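Local atomic coordinates of hypothetical protein (Parabacteroides merdae, PDB entry 4OO3), a protein that is probably an oxidoreductase that binds NAD(P) through a Rossmann-fold domain, its substrate and reaction not being established. Residues Gln235-Asp238 and Asp242-Leu245. Residues are numbered along the deposited sequence; the frame is centred on the assembly and turned at random.
Sequences QIID and DIEL
With chi1 at -65°, Asp242 folds CG back beside its own backbone N, and this turns the carboxylate toward the backbone N-H of Asp238. OD2 of Asp242 there accepts the backbone N of Asp238 at 2.8 Å, with an N-H...O angle of 154°; the donor comes from above the carboxylate plane, 35° out of it. The return bond runs from the backbone N of Asp242 to O of Asp238, also 2.8 Å, so two bonds, one from side chain and one from main chain, tie Asp242 to Asp238. Aspartate suits position 242 because its short carboxylate arm reaches back one turn. A water that donates more firmly to O of Ile236 also gives OD2 a weak bond. Asp238 is the N-cap: with CG anti to its backbone N, OD1 takes the backbone N of Arg240, and aspartate suits this place because its short carboxylate can accept an N-H of the helix's first turn. On the inner side, Ile237 lays CG2 against CB of Asp242 at 3.9 Å and near CD1 of Ile243 at 4.2 Å; its branched chain suits this buried place, also lined by Ile294 and by Ala425 of helix 419-439. The arrangement is that of a short N-capped helix running directly into strand 243-255, an outermost strand of the mixed sheet in the putative oxidoreductase C-terminal domain.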
ATOM      1  N   GLN A 235     -16.973   3.301   7.172  1.00 40.29           N
ATOM      2  CA  GLN A 235     -17.789   4.403   6.661  1.00 38.90           C
ATOM      3  C   GLN A 235     -17.491   4.610   5.180  1.00 37.67           C
ATOM      4  O   GLN A 235     -16.325   4.647   4.775  1.00 32.38           O
ATOM      5  CB  GLN A 235     -17.500   5.696   7.422  1.00 38.32           C
ATOM      6  CG  GLN A 235     -17.792   5.619   8.913  1.00 41.15           C
ATOM      7  CD  GLN A 235     -17.391   6.884   9.638  1.00 42.14           C
ATOM      8  OE1 GLN A 235     -17.600   7.987   9.141  1.00 46.64           O
ATOM      9  NE2 GLN A 235     -16.803   6.732  10.817  1.00 43.52           N
ATOM     10  N   ILE A 236     -18.552   4.747   4.385  1.00 37.70           N
ATOM     11  CA  ILE A 236     -18.438   5.000   2.954  1.00 37.14           C
ATOM     12  C   ILE A 236     -18.040   6.450   2.751  1.00 37.72           C
ATOM     13  O   ILE A 236     -18.749   7.344   3.191  1.00 41.83           O
ATOM     14  CB  ILE A 236     -19.773   4.723   2.231  1.00 40.00           C
ATOM     15  CG1 ILE A 236     -20.140   3.239   2.373  1.00 41.25           C
ATOM     16  CG2 ILE A 236     -19.692   5.130   0.764  1.00 39.34           C
ATOM     17  CD1 ILE A 236     -21.420   2.831   1.686  1.00 44.18           C
ATOM     18  N   ILE A 237     -16.900   6.687   2.108  1.00 37.31           N
ATOM     19  CA  ILE A 237     -16.440   8.050   1.835  1.00 36.44           C
ATOM     20  C   ILE A 237     -16.884   8.442   0.427  1.00 39.88           C
ATOM     21  O   ILE A 237     -16.537   7.763  -0.545  1.00 41.51           O
ATOM     22  CB  ILE A 237     -14.902   8.177   1.932  1.00 36.64           C
ATOM     23  CG1 ILE A 237     -14.357   7.581   3.247  1.00 35.40           C
ATOM     24  CG2 ILE A 237     -14.467   9.632   1.779  1.00 35.73           C
ATOM     25  CD1 ILE A 237     -14.822   8.273   4.511  1.00 35.40           C
ATOM     26  N   ASP A 238     -17.664   9.520   0.321  1.00 39.53           N
ATOM     27  CA  ASP A 238     -18.072  10.067  -0.967  1.00 40.54           C
ATOM     28  C   ASP A 238     -17.070  11.153  -1.336  1.00 41.70           C
ATOM     29  O   ASP A 238     -17.076  12.233  -0.750  1.00 43.67           O
ATOM     30  CB  ASP A 238     -19.491  10.644  -0.887  1.00 45.49           C
ATOM     31  CG  ASP A 238     -19.991  11.191  -2.227  1.00 47.19           C
ATOM     32  OD1 ASP A 238     -19.221  11.219  -3.215  1.00 45.73           O
ATOM     33  OD2 ASP A 238     -21.165  11.608  -2.288  1.00 49.87           O
ATOM     34  N   ASP A 242     -16.867  14.628   0.609  1.00 39.25           N
ATOM     35  CA  ASP A 242     -16.192  14.475   1.893  1.00 37.53           C
ATOM     36  C   ASP A 242     -14.727  14.897   1.894  1.00 37.00           C
ATOM     37  O   ASP A 242     -14.119  15.000   2.961  1.00 35.03           O
ATOM     38  CB  ASP A 242     -16.282  13.014   2.343  1.00 39.71           C
ATOM     39  CG  ASP A 242     -17.714  12.566   2.616  1.00 40.62           C
ATOM     40  OD1 ASP A 242     -18.549  13.410   2.990  1.00 42.39           O
ATOM     41  OD2 ASP A 242     -17.998  11.356   2.463  1.00 42.05           O
ATOM     42  N   ILE A 243     -14.159  15.127   0.713  1.00 36.39           N
ATOM     43  CA  ILE A 243     -12.733  15.403   0.593  1.00 36.69           C
ATOM     44  C   ILE A 243     -12.499  16.801   0.050  1.00 36.35           C
ATOM     45  O   ILE A 243     -12.990  17.153  -1.018  1.00 36.90           O
ATOM     46  CB  ILE A 243     -12.018  14.394  -0.337  1.00 36.46           C
ATOM     47  CG1 ILE A 243     -12.214  12.955   0.154  1.00 38.24           C
ATOM     48  CG2 ILE A 243     -10.534  14.716  -0.442  1.00 34.59           C
ATOM     49  CD1 ILE A 243     -11.545  12.645   1.480  1.00 40.09           C
ATOM     50  N   GLU A 244     -11.724  17.577   0.798  1.00 36.79           N
ATOM     51  CA  GLU A 244     -11.281  18.894   0.382  1.00 39.31           C
ATOM     52  C   GLU A 244      -9.772  18.940   0.548  1.00 39.99           C
ATOM     53  O   GLU A 244      -9.265  18.772   1.658  1.00 38.38           O
ATOM     54  CB  GLU A 244     -11.930  19.974   1.258  1.00 39.49           C
ATOM     55  CG  GLU A 244     -11.631  21.406   0.822  1.00 42.18           C
ATOM     56  CD  GLU A 244     -12.019  22.455   1.862  1.00 42.64           C
ATOM     57  OE1 GLU A 244     -12.698  22.128   2.859  1.00 40.96           O
ATOM     58  OE2 GLU A 244     -11.631  23.624   1.680  1.00 45.97           O
ATOM     59  N   LEU A 245      -9.045  19.172  -0.539  1.00 42.33           N
ATOM     60  CA  LEU A 245      -7.597  19.314  -0.424  1.00 42.66           C
ATOM     61  C   LEU A 245      -7.258  20.707   0.047  1.00 44.43           C
ATOM     62  O   LEU A 245      -7.839  21.686  -0.415  1.00 46.74           O
ATOM     63  CB  LEU A 245      -6.876  19.005  -1.737  1.00 43.95           C
ATOM     64  CG  LEU A 245      -6.688  17.507  -1.963  1.00 44.58           C
ATOM     65  CD1 LEU A 245      -7.876  16.920  -2.708  1.00 44.94           C
ATOM     66  CD2 LEU A 245      -5.395  17.246  -2.706  1.00 46.70           C
TER
HETATM   67  O   HOH W   1     -19.167   9.296   4.961  1.00 44.10           O